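Local structure of phenol hydroxylase component phL (Pseudomonas stutzeri, 3U52) at residues Q118-L123 / G179-E184; H128-A133 / L161-Y166; A187-M190 / M194-P197; L229-M234 / M248-M253; Q292-L297 / D308-A313. The protein probably serves as the non-catalytic beta subunit of the hydroxylase in a bacterial multicomponent phenol hydroxylase, the system that oxidises phenol to catechol. All blocks are in the same frame, centred on the assembly; numbering follows the deposited sequence.

Contact 1: Q118-L123 / G179-E184; sequences QLLRLL and GAALDE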
# COMPACT_ATOMS: atom_id res chain seq x y z
N GLN D 118 34.39 25.44 -21.41
CA GLN D 118 33.64 24.84 -22.52
C GLN D 118 32.30 24.28 -22.06
O GLN D 118 31.33 24.36 -22.80
CB GLN D 118 34.43 23.72 -23.21
CG GLN D 118 35.58 24.18 -24.12
CD GLN D 118 36.28 23.00 -24.84
OE1 GLN D 118 36.93 22.17 -24.21
NE2 GLN D 118 36.14 22.94 -26.17
N LEU D 119 32.22 23.70 -20.87
CA LEU D 119 30.92 23.23 -20.36
C LEU D 119 30.02 24.37 -19.95
O LEU D 119 28.82 24.34 -20.22
CB LEU D 119 31.11 22.29 -19.17
CG LEU D 119 31.84 20.97 -19.46
CD1 LEU D 119 31.93 20.17 -18.19
CD2 LEU D 119 31.15 20.15 -20.57
N LEU D 120 30.60 25.37 -19.30
CA LEU D 120 29.85 26.54 -18.88
C LEU D 120 29.32 27.33 -20.07
O LEU D 120 28.31 28.05 -19.97
CB LEU D 120 30.72 27.43 -18.01
CG LEU D 120 31.13 26.82 -16.68
CD1 LEU D 120 31.84 27.86 -15.79
CD2 LEU D 120 29.88 26.21 -16.00
N ARG D 121 30.01 27.19 -21.20
CA ARG D 121 29.71 27.97 -22.41
C ARG D 121 28.83 27.20 -23.40
O ARG D 121 27.98 27.81 -24.07
CB ARG D 121 31.00 28.47 -23.09
CG ARG D 121 30.76 29.23 -24.39
CD ARG D 121 32.04 29.90 -24.93
NE ARG D 121 31.74 30.81 -26.03
CZ ARG D 121 31.95 30.56 -27.32
NH1 ARG D 121 32.52 29.41 -27.73
NH2 ARG D 121 31.62 31.48 -28.22
N LEU D 122 29.03 25.89 -23.51
CA LEU D 122 28.32 25.13 -24.54
C LEU D 122 27.11 24.36 -24.01
O LEU D 122 26.13 24.20 -24.73
CB LEU D 122 29.29 24.17 -25.23
CG LEU D 122 30.47 24.88 -25.89
CD1 LEU D 122 31.44 23.85 -26.47
CD2 LEU D 122 29.96 25.84 -26.97
N LEU D 123 27.18 23.94 -22.75
CA LEU D 123 26.18 23.03 -22.14
C LEU D 123 25.30 23.72 -21.11
O LEU D 123 24.08 23.72 -21.22
CB LEU D 123 26.87 21.80 -21.50
CG LEU D 123 25.90 20.74 -20.92
CD1 LEU D 123 25.03 20.19 -22.05
CD2 LEU D 123 26.66 19.64 -20.24
N GLY D 179 27.94 28.82 -6.69
CA GLY D 179 27.12 29.63 -7.61
C GLY D 179 27.91 30.43 -8.63
O GLY D 179 27.35 30.91 -9.61
N ALA D 180 29.23 30.54 -8.42
CA ALA D 180 30.11 31.32 -9.29
C ALA D 180 30.05 30.86 -10.75
O ALA D 180 30.03 31.70 -11.63
CB ALA D 180 31.58 31.26 -8.79
N ALA D 181 30.00 29.55 -10.99
CA ALA D 181 29.97 28.99 -12.34
C ALA D 181 28.62 29.26 -12.98
O ALA D 181 28.54 29.32 -14.19
CB ALA D 181 30.25 27.47 -12.34
N LEU D 182 27.58 29.44 -12.17
CA LEU D 182 26.26 29.75 -12.72
C LEU D 182 26.20 31.21 -13.16
O LEU D 182 25.60 31.54 -14.20
CB LEU D 182 25.20 29.49 -11.68
CG LEU D 182 24.29 28.27 -11.78
CD1 LEU D 182 24.46 27.34 -12.96
CD2 LEU D 182 24.18 27.56 -10.48
N ASP D 183 26.82 32.08 -12.38
CA ASP D 183 27.01 33.50 -12.77
C ASP D 183 27.73 33.61 -14.11
O ASP D 183 27.31 34.35 -15.00
CB ASP D 183 27.80 34.25 -11.68
CG ASP D 183 27.03 34.38 -10.36
OD1 ASP D 183 25.82 34.04 -10.29
OD2 ASP D 183 27.63 34.88 -9.37
N GLU D 184 28.82 32.87 -14.26
CA GLU D 184 29.64 32.92 -15.46
C GLU D 184 28.87 32.47 -16.69
O GLU D 184 28.93 33.12 -17.73
CB GLU D 184 30.89 32.06 -15.25
CG GLU D 184 31.72 31.85 -16.50
CD GLU D 184 33.04 31.13 -16.24
OE1 GLU D 184 33.43 30.97 -15.06
OE2 GLU D 184 33.68 30.70 -17.23
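Glu184 OE2 is hydrogen-bonded to the hydroxyl of Tyr188, one turn further along the same helix, while Leu120 CD1 lies against the same carboxylate. The other oxygen, OE1, has a long, weak ion pair with Lys117. Leu120 supplies the apolar side of this setting. Its CD1 comes within 3.5 Å of Glu184 CD. The two oxygens are scarcely farther, with Leu120 CD1 at 3.6 Å from Glu184 OE1 and 3.7 Å from Glu184 OE2. The methyl therefore sits over the flat face of the carboxylate. Glu184 has CG anti to the backbone N (chi1 171°) and an extended chain beyond it. This carries the carboxylate across the branched end of Leu120, and the two side chains meet at about a right angle. The other half of the contact is apolar. Ala181 CB touches both methyls of Leu120, at 3.8 Å from CD1 and 3.9 Å from CD2. Leu120 CD2 also rests 3.8 Å from Ala181 O. The backbone is tied in next door, where the hydroxyl of Ser185 bonds to Leu120 O. Arg121 forms a salt bridge with Asp192, just past the C-terminal end of helix 180-191. Leu120 thus packs between Ala181 and Glu184, about one turn apart, and joins helix 113-122 to helix 180-191 within the all-helical fold of this hydroxylase family.

Contact 2: H128-A133 / L161-Y166; sequences HVELGA and LGIGQY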
# COMPACT_ATOMS: atom_id res chain seq x y z
N HIS D 128 18.57 27.74 -19.59
CA HIS D 128 17.69 28.89 -19.89
C HIS D 128 16.66 28.53 -20.97
O HIS D 128 15.50 28.99 -20.99
CB HIS D 128 18.56 30.09 -20.29
CG HIS D 128 19.59 30.46 -19.28
ND1 HIS D 128 19.28 30.92 -18.01
CD2 HIS D 128 20.95 30.45 -19.34
CE1 HIS D 128 20.39 31.20 -17.36
NE2 HIS D 128 21.41 30.92 -18.15
N VAL D 129 17.06 27.64 -21.84
CA VAL D 129 16.19 27.12 -22.88
C VAL D 129 15.14 26.22 -22.22
O VAL D 129 13.94 26.30 -22.53
CB VAL D 129 17.03 26.35 -23.93
CG1 VAL D 129 16.15 25.66 -25.01
CG2 VAL D 129 18.04 27.32 -24.58
N GLU D 130 15.59 25.38 -21.27
CA GLU D 130 14.67 24.52 -20.47
C GLU D 130 13.63 25.39 -19.76
O GLU D 130 12.43 25.04 -19.68
CB GLU D 130 15.50 23.70 -19.46
CG GLU D 130 16.35 22.62 -20.14
CD GLU D 130 15.56 21.71 -21.10
OE1 GLU D 130 14.49 21.21 -20.69
OE2 GLU D 130 15.96 21.49 -22.29
N LEU D 131 14.09 26.51 -19.21
CA LEU D 131 13.19 27.41 -18.50
C LEU D 131 12.14 27.90 -19.47
O LEU D 131 10.96 27.78 -19.19
CB LEU D 131 13.92 28.61 -17.88
CG LEU D 131 12.87 29.38 -17.05
CD1 LEU D 131 12.36 28.55 -15.88
CD2 LEU D 131 13.46 30.58 -16.51
N GLY D 132 12.56 28.43 -20.63
CA GLY D 132 11.60 28.80 -21.70
C GLY D 132 10.59 27.69 -21.98
O GLY D 132 9.38 27.97 -22.08
N ALA D 133 11.08 26.44 -22.12
CA ALA D 133 10.21 25.27 -22.42
C ALA D 133 9.28 24.92 -21.25
O ALA D 133 8.14 24.56 -21.47
CB ALA D 133 11.05 24.05 -22.79
N LEU D 161 11.82 21.71 -16.18
CA LEU D 161 12.36 22.33 -14.98
C LEU D 161 13.36 21.39 -14.29
O LEU D 161 14.42 21.83 -13.90
CB LEU D 161 11.24 22.66 -14.02
CG LEU D 161 11.70 23.18 -12.67
CD1 LEU D 161 12.42 24.56 -12.89
CD2 LEU D 161 10.54 23.25 -11.65
N GLY D 162 13.01 20.11 -14.13
CA GLY D 162 13.94 19.06 -13.64
C GLY D 162 15.21 18.98 -14.47
O GLY D 162 16.29 18.96 -13.91
N ILE D 163 15.10 18.96 -15.79
CA ILE D 163 16.31 18.96 -16.64
C ILE D 163 17.20 20.21 -16.45
O ILE D 163 18.42 20.13 -16.34
CB ILE D 163 15.94 18.74 -18.12
CG1 ILE D 163 15.47 17.30 -18.31
CG2 ILE D 163 17.14 19.02 -19.04
CD1 ILE D 163 14.66 17.13 -19.52
N GLY D 164 16.57 21.37 -16.36
CA GLY D 164 17.26 22.63 -16.11
C GLY D 164 17.97 22.60 -14.79
O GLY D 164 19.13 23.08 -14.69
N GLN D 165 17.34 21.97 -13.79
CA GLN D 165 18.00 21.77 -12.47
C GLN D 165 19.24 20.87 -12.52
O GLN D 165 20.27 21.24 -11.99
CB GLN D 165 17.00 21.35 -11.36
CG GLN D 165 16.02 22.49 -11.05
CD GLN D 165 14.90 22.10 -10.14
OE1 GLN D 165 14.30 22.94 -9.51
NE2 GLN D 165 14.60 20.82 -10.09
N TYR D 166 19.16 19.72 -13.18
CA TYR D 166 20.37 18.92 -13.44
C TYR D 166 21.52 19.69 -14.12
O TYR D 166 22.67 19.55 -13.69
CB TYR D 166 20.03 17.70 -14.29
CG TYR D 166 19.33 16.64 -13.46
CD1 TYR D 166 18.25 15.94 -13.95
CD2 TYR D 166 19.79 16.35 -12.18
CE1 TYR D 166 17.60 14.96 -13.17
CE2 TYR D 166 19.16 15.38 -11.38
CZ TYR D 166 18.07 14.71 -11.87
OH TYR D 166 17.46 13.75 -11.10
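Glu130 lies across Gly164 and Ile163, and its side chain makes the direct touches. Glu130 CB rests 3.9 Å from Gly164 CA. Glu130 CG is 3.8 Å from Ile163 CG2, and Glu130 CD is 3.7 Å from the same methyl. Glu130 OE1 also lies against Ile163, 3.8 Å from its CG2. The chain bends at chi2 (-52°), which turns the carboxylate along the neighbouring helix and over Ile163. The bareness of Gly164 matters here. The CA atoms of Glu130 and Gly164 are only 5.4 Å apart, and a beta carbon on Gly164 would press tightly on Glu130 CB. The next shell fixes the acid group. Arg160, one turn before Gly164, makes a salt bridge to OE1 through its NE. The hydroxyl of Tyr227 is hydrogen-bonded to OE2. Both oxygens of this buried carboxylate are therefore provided for. Cutting Glu130 back to an alanine is likely to leave Arg160 without its carboxylate mate and the Tyr227 hydroxyl without its partner. Farther out, Tyr227 belongs to the pocket that holds xenon, and Met226 and Trp256 help cover the pair. This is a glycine-permitted close approach of two consecutive helices, 126-143 and 147-175.

Contact 3: A187-M190 / M194-P197; sequences AYWM and MWQP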
# COMPACT_ATOMS: atom_id res chain seq x y z
N ALA D 187 26.26 34.83 -17.91
CA ALA D 187 26.88 35.91 -18.66
C ALA D 187 27.07 35.50 -20.12
O ALA D 187 26.86 36.32 -20.98
CB ALA D 187 28.19 36.34 -18.02
N TYR D 188 27.41 34.23 -20.41
CA TYR D 188 27.44 33.74 -21.82
C TYR D 188 26.06 33.85 -22.52
O TYR D 188 25.94 34.36 -23.63
CB TYR D 188 27.99 32.30 -21.92
CG TYR D 188 29.41 32.13 -21.42
CD1 TYR D 188 29.73 31.19 -20.46
CD2 TYR D 188 30.43 32.95 -21.91
CE1 TYR D 188 31.03 31.04 -19.99
CE2 TYR D 188 31.73 32.83 -21.46
CZ TYR D 188 32.02 31.87 -20.48
OH TYR D 188 33.31 31.78 -20.04
N TRP D 189 25.02 33.35 -21.86
CA TRP D 189 23.64 33.42 -22.34
C TRP D 189 23.25 34.86 -22.72
O TRP D 189 22.67 35.08 -23.79
CB TRP D 189 22.70 32.87 -21.27
CG TRP D 189 21.28 32.95 -21.52
CD1 TRP D 189 20.37 33.75 -20.87
CD2 TRP D 189 20.54 32.21 -22.49
NE1 TRP D 189 19.11 33.54 -21.38
CE2 TRP D 189 19.19 32.61 -22.38
CE3 TRP D 189 20.89 31.23 -23.45
CZ2 TRP D 189 18.17 32.04 -23.16
CZ3 TRP D 189 19.87 30.69 -24.25
CH2 TRP D 189 18.55 31.11 -24.12
N MET D 190 23.59 35.80 -21.86
CA MET D 190 23.16 37.21 -21.99
C MET D 190 24.01 38.02 -23.01
O MET D 190 23.46 38.84 -23.77
CB MET D 190 23.18 37.93 -20.65
CG MET D 190 22.11 37.49 -19.62
SD MET D 190 20.43 37.60 -20.22
CE MET D 190 20.12 39.39 -20.15
N MET D 194 27.36 33.93 -29.58
CA MET D 194 27.03 32.54 -29.88
C MET D 194 25.61 32.19 -29.41
O MET D 194 24.91 31.44 -30.10
CB MET D 194 28.00 31.63 -29.14
CG MET D 194 28.19 30.21 -29.72
SD MET D 194 28.70 29.07 -28.38
CE MET D 194 27.06 28.60 -27.88
N TRP D 195 25.19 32.72 -28.24
CA TRP D 195 23.86 32.41 -27.67
C TRP D 195 22.75 33.31 -28.14
O TRP D 195 21.57 33.04 -27.83
CB TRP D 195 23.89 32.36 -26.12
CG TRP D 195 24.60 31.17 -25.69
CD1 TRP D 195 25.90 31.09 -25.30
CD2 TRP D 195 24.08 29.83 -25.68
NE1 TRP D 195 26.22 29.76 -25.01
CE2 TRP D 195 25.13 28.98 -25.26
CE3 TRP D 195 22.83 29.27 -25.99
CZ2 TRP D 195 24.97 27.58 -25.15
CZ3 TRP D 195 22.66 27.89 -25.87
CH2 TRP D 195 23.73 27.07 -25.44
N GLN D 196 23.09 34.42 -28.81
CA GLN D 196 22.04 35.42 -29.07
C GLN D 196 20.92 34.95 -30.00
O GLN D 196 19.76 35.25 -29.74
CB GLN D 196 22.58 36.82 -29.41
CG GLN D 196 23.44 37.40 -28.29
CD GLN D 196 22.90 37.06 -26.87
OE1 GLN D 196 21.82 37.51 -26.48
NE2 GLN D 196 23.67 36.30 -26.11
N PRO D 197 21.24 34.21 -31.07
CA PRO D 197 20.14 33.70 -31.88
C PRO D 197 19.20 32.77 -31.07
O PRO D 197 17.97 32.79 -31.26
CB PRO D 197 20.85 32.90 -32.97
CG PRO D 197 22.20 33.64 -33.12
CD PRO D 197 22.54 33.92 -31.67
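Gln196 reaches back to Trp189 across the short connection between consecutive helices 180-191 and 196-205 of this all-helical fold. Hydrogen bonding comes first. Gln196 NE2 donates to Trp189 O at 2.8 Å, with an N-H...O angle of 159°. The carbonyl oxygen lies close to the amide plane of Gln196, but the donor sits above the carbonyl plane, 48° out of it. A bend at chi2 brings the amide round to this place. NE2 also bonds to Asp192 O, so one amide group serves two carbonyls near the end of helix 180-191. OE1 is hydrogen-bonded to an aromatic side chain of another protein chain in the assembly.

Apolar packing follows. Tyr188 CB lies 4.2 Å from Trp195 CD1. The indole of Trp195 is held by its NE1, which bonds to Arg121 O, while Met194 CE lies over one of its faces near the rim.

The aromatic pair comes last. Trp189, whose ring also stacks on His128, meets Trp195 obliquely, with six-membered ring centroids 5.9 Å apart and planes at 53°. The edge of the Trp189 ring makes the touch, its CZ3 lying 3.7 Å from Trp195 CE3.

Contact 4: L229-M234 / M248-M253; sequences LVYDKM and MLTEFM. With XE (xenon), chain B.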
# COMPACT_ATOMS: atom_id res chain seq x y z
N LEU D 229 21.23 17.07 -31.39
CA LEU D 229 22.49 17.80 -31.56
C LEU D 229 23.30 17.78 -30.29
O LEU D 229 24.49 17.48 -30.30
CB LEU D 229 22.25 19.26 -31.99
CG LEU D 229 23.50 20.15 -32.15
CD1 LEU D 229 24.42 19.64 -33.26
CD2 LEU D 229 23.07 21.58 -32.43
N VAL D 230 22.65 18.11 -29.18
CA VAL D 230 23.35 18.27 -27.90
C VAL D 230 23.69 16.93 -27.19
O VAL D 230 24.85 16.68 -26.80
CB VAL D 230 22.61 19.23 -26.96
CG1 VAL D 230 23.37 19.35 -25.62
CG2 VAL D 230 22.49 20.61 -27.59
N TYR D 231 22.68 16.07 -27.01
CA TYR D 231 22.88 14.89 -26.15
C TYR D 231 23.28 13.65 -26.91
O TYR D 231 23.57 12.62 -26.28
CB TYR D 231 21.65 14.64 -25.25
CG TYR D 231 21.35 15.84 -24.38
CD1 TYR D 231 20.33 16.71 -24.71
CD2 TYR D 231 22.13 16.14 -23.29
CE1 TYR D 231 20.07 17.86 -23.91
CE2 TYR D 231 21.88 17.25 -22.50
CZ TYR D 231 20.85 18.10 -22.82
OH TYR D 231 20.65 19.20 -22.01
N ASP D 232 23.29 13.73 -28.24
CA ASP D 232 23.89 12.71 -29.07
C ASP D 232 25.17 13.18 -29.72
O ASP D 232 26.24 12.64 -29.44
CB ASP D 232 22.94 12.26 -30.15
CG ASP D 232 21.95 11.21 -29.68
OD1 ASP D 232 22.07 10.72 -28.52
OD2 ASP D 232 21.03 10.88 -30.47
N LYS D 233 25.06 14.18 -30.59
CA LYS D 233 26.23 14.60 -31.38
C LYS D 233 27.29 15.35 -30.58
O LYS D 233 28.45 14.94 -30.58
CB LYS D 233 25.79 15.31 -32.68
CG LYS D 233 25.10 14.30 -33.56
CD LYS D 233 24.38 14.91 -34.70
CE LYS D 233 23.13 14.13 -35.12
NZ LYS D 233 23.43 12.76 -35.64
N MET D 234 26.91 16.40 -29.86
CA MET D 234 27.85 17.04 -28.95
C MET D 234 28.37 16.04 -27.91
O MET D 234 29.57 16.07 -27.58
CB MET D 234 27.19 18.22 -28.27
CG MET D 234 28.11 19.36 -27.98
SD MET D 234 27.20 20.92 -27.68
CE MET D 234 26.18 20.97 -29.17
N MET D 248 27.49 10.71 -18.11
CA MET D 248 26.72 10.00 -17.12
C MET D 248 25.75 10.96 -16.47
O MET D 248 24.70 10.54 -15.97
CB MET D 248 27.62 9.28 -16.10
CG MET D 248 28.47 10.17 -15.20
SD MET D 248 29.51 9.15 -14.05
CE MET D 248 30.86 8.65 -15.10
N LEU D 249 26.07 12.25 -16.52
CA LEU D 249 25.15 13.28 -15.98
C LEU D 249 24.00 13.65 -16.90
O LEU D 249 23.00 14.18 -16.47
CB LEU D 249 25.94 14.51 -15.53
CG LEU D 249 27.11 14.20 -14.58
CD1 LEU D 249 27.84 15.49 -14.21
CD2 LEU D 249 26.58 13.50 -13.29
N THR D 250 24.11 13.33 -18.18
CA THR D 250 23.09 13.73 -19.14
C THR D 250 22.31 12.52 -19.63
O THR D 250 21.59 12.60 -20.62
CB THR D 250 23.74 14.46 -20.34
OG1 THR D 250 24.76 13.62 -20.86
CG2 THR D 250 24.41 15.80 -19.87
N GLU D 251 22.46 11.38 -18.95
CA GLU D 251 21.76 10.20 -19.42
C GLU D 251 20.26 10.39 -19.14
O GLU D 251 19.42 9.93 -19.88
CB GLU D 251 22.31 8.90 -18.76
CG GLU D 251 21.77 7.55 -19.35
CD GLU D 251 22.19 7.21 -20.81
OE1 GLU D 251 23.13 7.82 -21.38
OE2 GLU D 251 21.58 6.29 -21.38
N PHE D 252 19.93 11.08 -18.06
CA PHE D 252 18.54 11.39 -17.79
C PHE D 252 17.88 12.02 -19.06
O PHE D 252 16.80 11.61 -19.48
CB PHE D 252 18.43 12.31 -16.56
CG PHE D 252 17.01 12.62 -16.16
CD1 PHE D 252 16.38 11.86 -15.15
CD2 PHE D 252 16.30 13.66 -16.78
CE1 PHE D 252 15.04 12.13 -14.75
CE2 PHE D 252 14.96 13.95 -16.41
CZ PHE D 252 14.31 13.17 -15.41
N MET D 253 18.58 12.97 -19.68
CA MET D 253 18.06 13.74 -20.83
C MET D 253 17.90 12.85 -22.05
O MET D 253 16.93 13.01 -22.81
CB MET D 253 19.01 14.90 -21.18
CG MET D 253 19.07 16.06 -20.21
SD MET D 253 19.78 15.72 -18.61
CE MET D 253 20.79 17.21 -18.43
XE XE B . 19.00 12.51 -27.76
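Tyr231 leaves helix 211-240 in the direction of Thr250 and Met253, and its ring makes the whole touch between the segments. CB points toward 248-253. CG is anti to the carbonyl carbon (chi1 -57°), which directs the ring at Thr250 and Met253. At the near end, Tyr231 CD2 is 3.8 Å from Thr250 CB. The next atom, Tyr231 CE2, meets Thr250 CG2 at 3.9 Å. Met253 covers one face. Its CB stands 3.8 Å from the centroid of the Tyr231 ring and only 6° off the ring normal, a CH-pi contact almost straight over the centre. Val230 CG1 lies over the opposite face, so the ring is clamped between two aliphatic groups. Further out, Tyr231 CZ is 3.8 Å from Met253 CG. At the tip, Tyr231 OH is 3.9 Å from Met253 CG, with Met253 CE slightly farther. The chain of Met253 bends as it passes the ring, and its SD lies obliquely, 5.3 Å from the Tyr231 ring centroid, as a Met-aromatic contact.

Met234 N bonds to Leu229 O at 2.7 Å, which marks a wider pi-type turn. Tyr231 O receives a hydrogen bond from Arg254, just beyond Met253. On the same turn, Asp232 faces the bound xenon, with Asp232 OD1 3.6 Å from the xenon atom. The Tyr231 ring also meets that of Tyr227. The contact thus combines a Met-aromatic pair with a pi-type helical turn, beside the xenon pocket formed by Tyr227, Asp232 and Tyr257.

Contact 5: Q292-L297 / D308-A313; sequences QAYEAL and DGLNEA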
# COMPACT_ATOMS: atom_id res chain seq x y z
N GLN D 292 14.21 28.95 -38.18
CA GLN D 292 14.66 29.74 -37.03
C GLN D 292 15.30 28.87 -35.96
O GLN D 292 16.26 29.27 -35.32
CB GLN D 292 13.50 30.50 -36.44
CG GLN D 292 12.98 31.57 -37.38
CD GLN D 292 11.89 32.34 -36.77
OE1 GLN D 292 12.10 33.04 -35.77
NE2 GLN D 292 10.70 32.23 -37.34
N ALA D 293 14.76 27.65 -35.80
CA ALA D 293 15.30 26.62 -34.92
C ALA D 293 16.69 26.18 -35.37
O ALA D 293 17.63 26.08 -34.56
CB ALA D 293 14.34 25.42 -34.84
N TYR D 294 16.84 25.96 -36.67
CA TYR D 294 18.14 25.62 -37.26
C TYR D 294 19.15 26.74 -37.11
O TYR D 294 20.30 26.52 -36.70
CB TYR D 294 17.92 25.33 -38.74
CG TYR D 294 19.19 25.10 -39.51
CD1 TYR D 294 19.78 23.84 -39.54
CD2 TYR D 294 19.81 26.16 -40.20
CE1 TYR D 294 20.96 23.61 -40.27
CE2 TYR D 294 21.00 25.95 -40.93
CZ TYR D 294 21.55 24.67 -40.97
OH TYR D 294 22.70 24.45 -41.68
N GLU D 295 18.72 27.95 -37.43
CA GLU D 295 19.61 29.09 -37.32
C GLU D 295 20.00 29.41 -35.87
O GLU D 295 21.11 29.92 -35.61
CB GLU D 295 19.02 30.31 -38.08
CG GLU D 295 18.46 31.44 -37.21
CD GLU D 295 18.27 32.76 -37.98
OE1 GLU D 295 18.94 33.76 -37.59
OE2 GLU D 295 17.46 32.80 -38.97
N ALA D 296 19.13 29.09 -34.91
CA ALA D 296 19.45 29.28 -33.48
C ALA D 296 20.47 28.25 -32.95
O ALA D 296 21.25 28.54 -32.05
CB ALA D 296 18.19 29.26 -32.64
N LEU D 297 20.44 27.05 -33.50
CA LEU D 297 21.37 26.00 -33.16
C LEU D 297 22.70 26.10 -33.90
O LEU D 297 23.68 25.54 -33.46
CB LEU D 297 20.74 24.64 -33.45
CG LEU D 297 19.56 24.35 -32.52
CD1 LEU D 297 18.77 23.23 -33.05
CD2 LEU D 297 20.03 24.11 -31.02
N ASP D 308 27.90 19.94 -39.78
CA ASP D 308 27.40 18.65 -40.28
C ASP D 308 26.60 17.88 -39.25
O ASP D 308 25.69 17.13 -39.61
CB ASP D 308 28.56 17.80 -40.77
CG ASP D 308 29.42 18.54 -41.81
OD1 ASP D 308 28.95 18.69 -42.98
OD2 ASP D 308 30.54 18.98 -41.44
N GLY D 309 26.95 18.06 -37.97
CA GLY D 309 26.20 17.51 -36.86
C GLY D 309 24.79 18.09 -36.83
O GLY D 309 23.82 17.34 -36.69
N LEU D 310 24.68 19.42 -36.98
CA LEU D 310 23.36 20.08 -37.11
C LEU D 310 22.59 19.69 -38.38
O LEU D 310 21.36 19.53 -38.36
CB LEU D 310 23.45 21.62 -36.97
CG LEU D 310 22.10 22.35 -36.99
CD1 LEU D 310 21.05 21.80 -35.96
CD2 LEU D 310 22.27 23.85 -36.80
N ASN D 311 23.30 19.51 -39.50
CA ASN D 311 22.62 19.15 -40.75
C ASN D 311 22.01 17.78 -40.66
O ASN D 311 20.92 17.55 -41.17
CB ASN D 311 23.56 19.30 -41.95
CG ASN D 311 23.90 20.76 -42.22
OD1 ASN D 311 23.12 21.68 -41.89
ND2 ASN D 311 25.08 21.00 -42.79
N GLU D 312 22.69 16.87 -39.97
CA GLU D 312 22.14 15.53 -39.72
C GLU D 312 20.92 15.54 -38.78
O GLU D 312 20.03 14.72 -38.91
CB GLU D 312 23.19 14.62 -39.12
CG GLU D 312 24.37 14.36 -40.03
CD GLU D 312 25.39 13.48 -39.35
OE1 GLU D 312 25.52 13.62 -38.12
OE2 GLU D 312 26.05 12.65 -40.03
N ALA D 313 20.92 16.46 -37.81
CA ALA D 313 19.80 16.54 -36.86
C ALA D 313 18.60 17.09 -37.61
O ALA D 313 17.46 16.64 -37.39
CB ALA D 313 20.16 17.39 -35.64
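Leu297 and Leu310 mark the nearest approach of the backbones, with their CA atoms 7.4 Å apart. The two segments form part of an antiparallel helical hairpin, made of helices 276-302 and 307-322. Their local axes come within 10.7 Å, and their directions differ by 157°. Side chains bridge this spacing.

Leu310 points toward the other helix and packs against Tyr294 and Leu297. Leu310 CD2 lies over one face of the Tyr294 ring, 4.1 Å from its centroid, as a CH-pi contact. Leu310 CG is 3.7 Å from Tyr294 CE1, nearer the rim. Leu310 CD2 also lies 3.8 Å from Leu297 CB, and the two leucine side chains meet at about a right angle. Leu297 also touches Met225, Met226 and Leu229, so helix 211-240 packs on this leucine as well.

Tyr294 carries the polar link. With CG anti to the backbone N (chi1 174°), the ring swings across toward helix 307-322. Its hydroxyl donates to the side-chain oxygen of Asn311, and the ring and the amide are nearly coplanar. A phenylalanine here would probably keep the packing on Leu310 but leave Asn311 OD1 without its donor and its amide freer to turn. Arg314, one turn beyond Leu310, makes a cation-pi contact with the same ring. The bond itself is short, with Tyr294 OH 2.8 Å from Asn311 OD1, and the hydroxyl lies in the carbonyl plane at a C=O...O angle of 147°.

From the N terminus, helix 113-122 opens contact 1. Before that contact closes at 179-184, the chain forms contact 2, which therefore lies wholly within its span. Contact 3 then closes a short connection, and contacts 4 and 5 close further loops in sequence. None cross. Contacts 1 and 3 share helix 180-191 and touch where Leu120 O packs on Tyr188. Contact 2 meets contact 3 through Val129 and Trp189, and contact 4 through Ile163 and Met253. Leu229 packs contact 4 on contact 5. Pro197 brings contact 3 against 292-297, so the C-terminal hairpin joins the rest of the bundle.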